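Local coordinates for plasmodesmata-located protein 5 (PDB 6GRE) that restricts plasmodesmal permeability during salicylic-acid-triggered immune responses by regulating callose deposition, and so modulates cell-to-cell trafficking in Arabidopsis, at residues T77-S80 and S81-Q85; T26-N29 and S30-S34; Y64-R67 and G68-P72. All blocks are in the same frame, centred on the assembly; numbering follows the deposited sequence. Where two conformers were deposited one is given.

Interaction 1 of 3, residues T77-S80 and S81-Q85; sequences TCVS and SAVAQ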
ATOM      1  N   THR A  77      11.676  -4.264   9.515  1.00 25.20           N
ATOM      2  CA  THR A  77      10.799  -4.474  10.654  1.00 27.05           C
ATOM      3  C   THR A  77       9.334  -4.531  10.207  1.00 24.51           C
ATOM      4  O   THR A  77       8.553  -5.386  10.641  1.00 25.34           O
ATOM      5  CB  THR A  77      11.000  -3.390  11.715  1.00 30.87           C
ATOM      6  OG1 THR A  77      12.368  -3.485  12.133  1.00 32.24           O
ATOM      7  CG2 THR A  77      10.054  -3.545  12.886  1.00 29.97           C
ATOM      8  N   CYS A  78       8.958  -3.585   9.344  1.00 23.80           N
ATOM      9  CA  CYS A  78       7.584  -3.503   8.868  1.00 23.42           C
ATOM     10  C   CYS A  78       7.225  -4.748   8.049  1.00 19.22           C
ATOM     11  O   CYS A  78       6.196  -5.358   8.272  1.00 19.99           O
ATOM     12  CB  CYS A  78       7.375  -2.239   8.044  1.00 20.91           C
ATOM     13  SG  CYS A  78       5.631  -1.924   7.673  1.00 23.51           S
ATOM     14  N   VAL A  79       8.064  -5.074   7.080  1.00 20.68           N
ATOM     15  CA  VAL A  79       7.761  -6.157   6.159  1.00 20.80           C
ATOM     16  C   VAL A  79       7.744  -7.489   6.917  1.00 21.57           C
ATOM     17  O   VAL A  79       6.884  -8.327   6.671  1.00 21.20           O
ATOM     18  CB  VAL A  79       8.731  -6.159   4.969  1.00 20.37           C
ATOM     19  CG1 VAL A  79       8.611  -7.421   4.130  1.00 21.13           C
ATOM     20  CG2 VAL A  79       8.505  -4.929   4.111  1.00 21.03           C
ATOM     21  N   SER A  80       8.675  -7.660   7.860  1.00 25.35           N
ATOM     22  CA  SER A  80       8.686  -8.856   8.699  1.00 26.55           C
ATOM     23  C   SER A  80       7.357  -9.006   9.440  1.00 24.85           C
ATOM     24  O   SER A  80       6.805 -10.107   9.495  1.00 28.26           O
ATOM     25  CB  SER A  80       9.826  -8.821   9.670  1.00 27.46           C
ATOM     26  OG  SER A  80      11.055  -8.946   8.985  1.00 31.64           O
ATOM     27  N   SER A  81       6.867  -7.897  10.012  1.00 24.40           N
ATOM     28  CA  SER A  81       5.630  -7.874  10.746  1.00 24.06           C
ATOM     29  C   SER A  81       4.456  -8.182   9.813  1.00 23.17           C
ATOM     30  O   SER A  81       3.517  -8.905  10.178  1.00 25.78           O
ATOM     31  CB  SER A  81       5.434  -6.555  11.465  1.00 25.19           C
ATOM     32  OG  SER A  81       4.146  -6.519  12.052  1.00 28.13           O
ATOM     33  N   ALA A  82       4.489  -7.614   8.604  1.00 21.74           N
ATOM     34  CA  ALA A  82       3.426  -7.858   7.652  1.00 21.82           C
ATOM     35  C   ALA A  82       3.367  -9.358   7.337  1.00 20.81           C
ATOM     36  O   ALA A  82       2.296  -9.922   7.280  1.00 25.73           O
ATOM     37  CB  ALA A  82       3.629  -7.032   6.401  1.00 20.88           C
ATOM     38  N   VAL A  83       4.533  -9.949   7.072  1.00 23.47           N
ATOM     39  CA  VAL A  83       4.600 -11.369   6.728  1.00 26.08           C
ATOM     40  C   VAL A  83       4.062 -12.204   7.904  1.00 30.52           C
ATOM     41  O   VAL A  83       3.322 -13.178   7.696  1.00 32.01           O
ATOM     42  CB  VAL A  83       6.030 -11.777   6.343  1.00 26.10           C
ATOM     43  CG1 VAL A  83       6.177 -13.297   6.322  1.00 28.53           C
ATOM     44  CG2 VAL A  83       6.448 -11.175   5.008  1.00 26.20           C
ATOM     45  N   ALA A  84       4.402 -11.799   9.134  1.00 31.26           N
ATOM     46  CA  ALA A  84       4.014 -12.542  10.350  1.00 33.74           C
ATOM     47  C   ALA A  84       2.499 -12.466  10.585  1.00 36.35           C
ATOM     48  O   ALA A  84       1.955 -13.338  11.265  1.00 40.80           O
ATOM     49  CB  ALA A  84       4.778 -12.019  11.543  1.00 34.90           C
ATOM     50  N   GLN A  85       1.843 -11.422  10.053  1.00 31.00           N
ATOM     51  CA  GLN A  85       0.422 -11.123  10.287  1.00 30.09           C
ATOM     52  C   GLN A  85      -0.466 -11.677   9.167  1.00 33.99           C
ATOM     53  O   GLN A  85      -1.633 -12.046   9.415  1.00 35.10           O
ATOM     54  CB  GLN A  85       0.179  -9.610  10.373  1.00 29.18           C
ATOM     55  CG  GLN A  85       0.759  -8.953  11.616  1.00 28.26           C
ATOM     56  CD  GLN A  85       0.343  -7.505  11.732  1.00 29.45           C
ATOM     57  OE1 GLN A  85      -0.771  -7.198  12.136  1.00 30.05           O
ATOM     58  NE2 GLN A  85       1.239  -6.597  11.384  1.00 27.97           N
TER

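Interaction 2 of 3, residues T26-N29 and S30-S34; sequences TNLN and SLLSS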
ATOM      1  N   THR A  26       3.979 -23.677  -0.593  1.00 18.17           N
ATOM      2  CA  THR A  26       5.393 -23.694  -0.376  1.00 17.49           C
ATOM      3  C   THR A  26       6.059 -22.507  -1.084  1.00 19.34           C
ATOM      4  O   THR A  26       6.935 -21.853  -0.538  1.00 19.80           O
ATOM      5  CB  THR A  26       6.004 -25.022  -0.859  1.00 18.43           C
ATOM      6  OG1 THR A  26       5.320 -26.038  -0.137  1.00 18.96           O
ATOM      7  CG2 THR A  26       7.496 -25.081  -0.649  1.00 17.63           C
ATOM      8  N   ASN A  27       5.639 -22.232  -2.318  1.00 19.25           N
ATOM      9  CA  ASN A  27       6.201 -21.120  -3.089  1.00 19.62           C
ATOM     10  C   ASN A  27       5.852 -19.767  -2.433  1.00 19.68           C
ATOM     11  O   ASN A  27       6.688 -18.873  -2.406  1.00 19.43           O
ATOM     12  CB  ASN A  27       5.770 -21.213  -4.557  1.00 21.44           C
ATOM     13  CG  ASN A  27       6.465 -22.355  -5.284  1.00 22.79           C
ATOM     14  OD1 ASN A  27       7.545 -22.783  -4.886  1.00 22.72           O
ATOM     15  ND2 ASN A  27       5.887 -22.785  -6.388  1.00 25.24           N
ATOM     16  N   LEU A  28       4.633 -19.659  -1.930  1.00 19.00           N
ATOM     17  CA  LEU A  28       4.186 -18.442  -1.211  1.00 18.98           C
ATOM     18  C   LEU A  28       5.102 -18.186  -0.011  1.00 19.41           C
ATOM     19  O   LEU A  28       5.591 -17.069   0.206  1.00 18.45           O
ATOM     20  CB  LEU A  28       2.734 -18.617  -0.787  1.00 18.85           C
ATOM     21  CG  LEU A  28       2.171 -17.521   0.120  1.00 19.05           C
ATOM     22  CD1 LEU A  28       2.364 -16.137  -0.514  1.00 19.49           C
ATOM     23  CD2 LEU A  28       0.714 -17.777   0.446  1.00 19.90           C
ATOM     24  N   ASN A  29       5.351 -19.226   0.792  1.00 19.93           N
ATOM     25  CA  ASN A  29       6.176 -19.049   1.971  1.00 19.64           C
ATOM     26  C   ASN A  29       7.583 -18.641   1.567  1.00 20.95           C
ATOM     27  O   ASN A  29       8.198 -17.781   2.219  1.00 21.39           O
ATOM     28  CB  ASN A  29       6.150 -20.266   2.893  1.00 20.72           C
ATOM     29  CG  ASN A  29       4.807 -20.430   3.560  1.00 23.16           C
ATOM     30  OD1 ASN A  29       4.136 -19.444   3.849  1.00 26.24           O
ATOM     31  ND2 ASN A  29       4.381 -21.663   3.810  1.00 23.50           N
ATOM     32  N   SER A  30       8.095 -19.215   0.472  1.00 21.02           N
ATOM     33  CA  SER A  30       9.403 -18.819  -0.039  0.60 22.11           C
ATOM     34  C   SER A  30       9.369 -17.363  -0.506  1.00 21.48           C
ATOM     35  O   SER A  30      10.312 -16.631  -0.262  1.00 23.58           O
ATOM     36  CB  SER A  30       9.891 -19.711  -1.161  0.60 23.71           C
ATOM     37  OG  SER A  30       9.736 -21.074  -0.825  0.60 26.36           O
ATOM     38  N   LEU A  31       8.288 -16.978  -1.205  1.00 21.63           N
ATOM     39  CA  LEU A  31       8.132 -15.592  -1.707  1.00 22.92           C
ATOM     40  C   LEU A  31       8.221 -14.613  -0.530  1.00 23.93           C
ATOM     41  O   LEU A  31       8.958 -13.614  -0.582  1.00 23.46           O
ATOM     42  CB  LEU A  31       6.786 -15.448  -2.415  1.00 23.21           C
ATOM     43  CG  LEU A  31       6.391 -13.998  -2.739  1.00 24.81           C
ATOM     44  CD1 LEU A  31       7.216 -13.502  -3.902  1.00 29.06           C
ATOM     45  CD2 LEU A  31       4.911 -13.879  -3.053  1.00 27.34           C
ATOM     46  N   LEU A  32       7.452 -14.895   0.519  1.00 21.75           N
ATOM     47  CA  LEU A  32       7.348 -13.983   1.673  1.00 22.44           C
ATOM     48  C   LEU A  32       8.694 -13.826   2.384  1.00 24.29           C
ATOM     49  O   LEU A  32       9.054 -12.713   2.753  1.00 23.32           O
ATOM     50  CB  LEU A  32       6.269 -14.483   2.628  1.00 23.00           C
ATOM     51  CG  LEU A  32       4.854 -14.477   2.066  1.00 25.86           C
ATOM     52  CD1 LEU A  32       3.882 -15.111   3.034  1.00 25.18           C
ATOM     53  CD2 LEU A  32       4.418 -13.063   1.694  1.00 27.68           C
ATOM     54  N   SER A  33       9.459 -14.916   2.530  1.00 25.40           N
ATOM     55  CA  SER A  33      10.790 -14.858   3.132  0.50 25.03           C
ATOM     56  C   SER A  33      11.717 -13.991   2.272  1.00 26.89           C
ATOM     57  O   SER A  33      12.579 -13.252   2.787  1.00 29.72           O
ATOM     58  CB  SER A  33      11.352 -16.247   3.315  0.50 27.41           C
ATOM     59  OG  SER A  33      10.617 -16.953   4.304  0.50 29.75           O
ATOM     60  N   SER A  34      11.542 -14.081   0.957  1.00 26.16           N
ATOM     61  CA  SER A  34      12.323 -13.295   0.005  1.00 28.16           C
ATOM     62  C   SER A  34      12.052 -11.792   0.166  1.00 28.54           C
ATOM     63  O   SER A  34      12.970 -10.993  -0.036  1.00 30.14           O
ATOM     64  CB  SER A  34      12.051 -13.717  -1.390  1.00 29.62           C
ATOM     65  OG  SER A  34      12.549 -15.031  -1.571  1.00 36.12           O
TER
HETATM   66  O   HOH W   1       9.535 -22.655  -2.971  1.00 37.21           O

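Interaction 3 of 3, residues Y64-R67 and G68-P72; sequences YQCR and GDLDP. With NA (sodium ion), chain K.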
ATOM      1  N   TYR A  64       6.523  -6.303  -2.275  1.00 17.36           N
ATOM      2  CA  TYR A  64       6.363  -5.495  -1.069  1.00 17.80           C
ATOM      3  C   TYR A  64       6.732  -4.058  -1.404  1.00 17.24           C
ATOM      4  O   TYR A  64       7.421  -3.779  -2.382  1.00 18.05           O
ATOM      5  CB  TYR A  64       7.250  -5.967   0.077  1.00 17.37           C
ATOM      6  CG  TYR A  64       8.706  -5.686  -0.156  1.00 19.86           C
ATOM      7  CD1 TYR A  64       9.480  -6.583  -0.878  1.00 22.26           C
ATOM      8  CD2 TYR A  64       9.320  -4.538   0.321  1.00 18.86           C
ATOM      9  CE1 TYR A  64      10.816  -6.336  -1.136  1.00 23.19           C
ATOM     10  CE2 TYR A  64      10.658  -4.280   0.073  1.00 21.24           C
ATOM     11  CZ  TYR A  64      11.413  -5.181  -0.666  1.00 22.87           C
ATOM     12  OH  TYR A  64      12.739  -4.959  -0.911  1.00 24.58           O
ATOM     13  N   GLN A  65       6.245  -3.130  -0.582  1.00 17.40           N
ATOM     14  CA  GLN A  65       6.611  -1.755  -0.733  0.70 17.96           C
ATOM     15  C   GLN A  65       6.563  -1.048   0.612  1.00 16.91           C
ATOM     16  O   GLN A  65       5.564  -1.077   1.302  1.00 18.35           O
ATOM     17  CB  GLN A  65       5.659  -1.022  -1.658  0.70 17.73           C
ATOM     18  CG  GLN A  65       6.115   0.405  -1.928  0.70 17.55           C
ATOM     19  CD  GLN A  65       5.332   0.985  -3.072  0.70 17.83           C
ATOM     20  OE1 GLN A  65       5.411   2.181  -3.372  0.70 20.34           O
ATOM     21  NE2 GLN A  65       4.594   0.125  -3.747  0.70 16.78           N
ATOM     22  N   CYS A  66       7.697  -0.437   0.946  1.00 17.86           N
ATOM     23  CA  CYS A  66       7.819   0.397   2.141  1.00 19.08           C
ATOM     24  C   CYS A  66       7.595   1.859   1.759  1.00 18.53           C
ATOM     25  O   CYS A  66       7.871   2.259   0.636  1.00 18.17           O
ATOM     26  CB  CYS A  66       9.201   0.232   2.762  1.00 20.98           C
ATOM     27  SG  CYS A  66       9.399  -1.418   3.492  1.00 24.07           S
ATOM     28  N   ARG A  67       7.160   2.641   2.750  1.00 20.12           N
ATOM     29  CA  ARG A  67       7.106   4.089   2.634  1.00 20.95           C
ATOM     30  C   ARG A  67       8.450   4.569   2.065  1.00 22.15           C
ATOM     31  O   ARG A  67       9.519   4.060   2.446  1.00 22.62           O
ATOM     32  CB  ARG A  67       6.792   4.661   4.019  1.00 24.91           C
ATOM     33  CG  ARG A  67       5.665   5.675   4.093  1.00 27.57           C
ATOM     34  CD  ARG A  67       5.565   6.204   5.514  1.00 29.34           C
ATOM     35  NE  ARG A  67       6.806   6.872   5.893  1.00 31.70           N
ATOM     36  CZ  ARG A  67       7.220   7.088   7.135  1.00 33.13           C
ATOM     37  NH1 ARG A  67       6.544   6.609   8.166  1.00 34.08           N
ATOM     38  NH2 ARG A  67       8.330   7.779   7.330  1.00 33.61           N
ATOM     39  N   GLY A  68       8.410   5.564   1.174  1.00 21.24           N
ATOM     40  CA  GLY A  68       9.501   5.955   0.283  1.00 22.36           C
ATOM     41  C   GLY A  68      10.703   6.593   0.970  1.00 24.59           C
ATOM     42  O   GLY A  68      11.779   6.702   0.354  1.00 26.21           O
ATOM     43  N   ASP A  69      10.566   6.923   2.254  1.00 23.03           N
ATOM     44  CA  ASP A  69      11.646   7.551   3.006  1.00 27.36           C
ATOM     45  C   ASP A  69      12.135   6.644   4.145  1.00 29.20           C
ATOM     46  O   ASP A  69      12.942   7.078   4.971  1.00 32.09           O
ATOM     47  CB  ASP A  69      11.167   8.899   3.542  1.00 28.28           C
ATOM     48  CG  ASP A  69       9.910   8.817   4.394  1.00 30.15           C
ATOM     49  OD1 ASP A  69       9.281   7.734   4.453  1.00 29.33           O
ATOM     50  OD2 ASP A  69       9.534   9.857   4.970  1.00 35.79           O
ATOM     51  N   LEU A  70      11.653   5.403   4.218  1.00 28.67           N
ATOM     52  CA  LEU A  70      12.037   4.486   5.288  1.00 31.13           C
ATOM     53  C   LEU A  70      13.481   4.011   5.085  1.00 31.80           C
ATOM     54  O   LEU A  70      13.872   3.643   3.989  1.00 32.00           O
ATOM     55  CB  LEU A  70      11.123   3.256   5.270  1.00 32.37           C
ATOM     56  CG  LEU A  70       9.799   3.300   6.024  1.00 34.13           C
ATOM     57  CD1 LEU A  70       9.411   1.875   6.394  1.00 30.92           C
ATOM     58  CD2 LEU A  70       9.839   4.178   7.271  1.00 33.96           C
ATOM     59  N   ASP A  71      14.247   3.949   6.179  1.00 36.76           N
ATOM     60  CA  ASP A  71      15.580   3.339   6.167  1.00 39.51           C
ATOM     61  C   ASP A  71      15.431   1.818   6.118  1.00 39.95           C
ATOM     62  O   ASP A  71      14.369   1.294   6.458  1.00 38.85           O
ATOM     63  CB  ASP A  71      16.385   3.790   7.388  1.00 41.30           C
ATOM     64  CG  ASP A  71      15.664   3.497   8.687  1.00 44.83           C
ATOM     65  OD1 ASP A  71      14.777   4.297   9.068  1.00 49.99           O
ATOM     66  OD2 ASP A  71      15.942   2.449   9.268  1.00 49.15           O
ATOM     67  N   PRO A  72      16.474   1.053   5.713  1.00 38.86           N
ATOM     68  CA  PRO A  72      16.335  -0.395   5.536  1.00 36.00           C
ATOM     69  C   PRO A  72      15.898  -1.128   6.815  1.00 35.91           C
ATOM     70  O   PRO A  72      15.134  -2.087   6.736  1.00 37.18           O
ATOM     71  CB  PRO A  72      17.725  -0.852   5.067  1.00 39.27           C
ATOM     72  CG  PRO A  72      18.363   0.402   4.511  1.00 39.99           C
ATOM     73  CD  PRO A  72      17.821   1.528   5.365  1.00 38.44           C
TER
HETATM   74 NA    NA K 308       7.628  10.530   5.009  1.00 38.39          NA

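Interaction 1 of 3, residues T77-S80 and S81-Q85
Ala82 N donates to Cys78 O at 2.8 Å. This is the shortest of four successive i to i+4 backbone bonds here. Val83 N follows with a bond to Val79 O at 2.9 Å, the straightest of the set (N-H...O 164°). Ser81 N bonds to Thr77 O, and Ala84 N to Ser80 O. The polar side chains mostly turn back on the helix itself. Thr77 OG1 bonds to Thr73 O and Ser80 OG to Ser76 O, each one turn earlier. Ser81 OG does otherwise. It stands anti to the backbone N (chi1 174°), which directs it along the helix to Gln85. There Gln85 NE2 makes a weak bond to Ser81 OG at 3.0 Å and a second weak one to Ser81 O. The same NE2 also bonds to Asn7 O, so the amide ties this turn to the N-terminal segment.

Packing across the turn is lighter. Val79 CG1 and Val83 CG2 approach to 4.4 Å on one side of the helix. Val83 CG2, the branch beside the backbone N, rests against Val79 O at 3.3 Å. These two valines face helix 23-38: Val79 touches Phe35, and Val83 touches Val36. Val79 also meets Tyr64 of strand 60-66. The methyl group of Ala82 packs on Leu98 and Met100. Cys78 SG forms a disulfide with Cys103 and fastens the helix to strand 103-108. The arrangement is a regular stretch of alpha helix with one apolar side, formed by Val79, Ala82 and Val83. It belongs to the long helix 72-90, which packs on the five-stranded antiparallel sheet of the first DUF26 (Gnk2-homologous) domain.

Interaction 2 of 3, residues T26-N29 and S30-S34
Leu28 and Leu32 cross obliquely, one helical turn apart. Leu28 CD1 lies 4.0 Å from Leu32 CG and equally near Leu32 CD1. The two chains leave the backbone differently. Leu28 has CG anti to its N (chi1 173°), while Leu32 has CG beside its N (chi1 -65°), a rotation that sets Leu32 CG against Leu28 O at 3.3 Å. Leu31 brings its CD2 to 4.2 Å from Leu28 CD1. All three leucines also touch Tyr107. This is the buried side of amphipathic helix 23-38, laid on the antiparallel sheet of the first DUF26 domain. Val60 and Phe47 of that sheet add to the same packing.

Serines mark another side. In the conformer given, one of two deposited, Ser30 OG folds back to Thr26 O at 2.9 Å. Ser30 N donates to the same oxygen at 3.1 Å, from the opposite face of the carbonyl plane, so in this conformer two bonds grip it. Ser34 N and OG hold Ser30 O in the same two-sided way, with OG at 3.0 Å. In the same Ser30 conformer a water donates to Ser30 OG at 2.7 Å and to Asn27 OD1, joining the two side chains. Asn27 ND2 bonds to Val58 O.

Interaction 3 of 3, residues Y64-R67 and G68-P72
Asp69 OD1 takes two hydrogen bonds from Arg67, one from NE and one from NH2, both at 3.0 Å. They form a side-on salt bridge across a type I beta turn from Arg67 to Leu70. This turn carries the chain out of strand 60-66 of the first DUF26 domain toward helix 72-90. Arg67 NE meets the syn lone pair of OD1. Arg67 NH2 reaches the same oxygen from above the carboxylate plane. OD1 lies close to the guanidinium plane for both donors, although the guanidinium and carboxylate planes are 61° apart. The Arg67 chain bends at chi3 (61°), which brings NE and NH2 to the acid. Its third nitrogen, NH1, bonds to Asn102 OD1, so all three nitrogens of the group have an acceptor.

The other carboxylate oxygen serves the metal. In the model Asp69 OD2 and Tyr154 OH, the latter from the second DUF26 domain, both bind the sodium ion and so link the two domains. The bond from Asp69 OD2 to the ion, at 2.0 Å, is short for sodium. Arg67 NH2 adds a weak bond to OD2. The arginine and the cation would both be expected to favour the ionised form of Asp69.

Leu70 N closes the turn on Arg67 O at 3.1 Å. The Leu70 side chain crosses that of Arg67 at about a right angle. Leu70 CB sits 3.3 Å from Arg67 O. Cys66 SG is in a disulfide with Cys75, which ties the strand to helix 72-90. Cys66 CB packs on Leu70 CD1 at 4.0 Å. The other branch, Leu70 CD2, lies over the centre of the Arg67 guanidinium, 3.8 Å above its plane.

All three interactions belong to the first DUF26 domain of the tandem ectodomain. Interaction 2 comes first in the chain, then interaction 3, then interaction 1. Interaction 1 touches both of the others, and its centre is about 13 Å from each of their centres. Val83 CG2 packs on Leu32 O at 3.8 Å, joining the two helices. Val79 CG2 packs on Cys66 SG at 3.7 Å, joining helix 72-90 to the strand that precedes it. Interactions 2 and 3 do not touch; their nearest atoms are about 5 Å apart. Interaction 3 holds the sodium ligand Asp69, whereas the side chain of Cys78 in interaction 1 is about 13 Å from the ion.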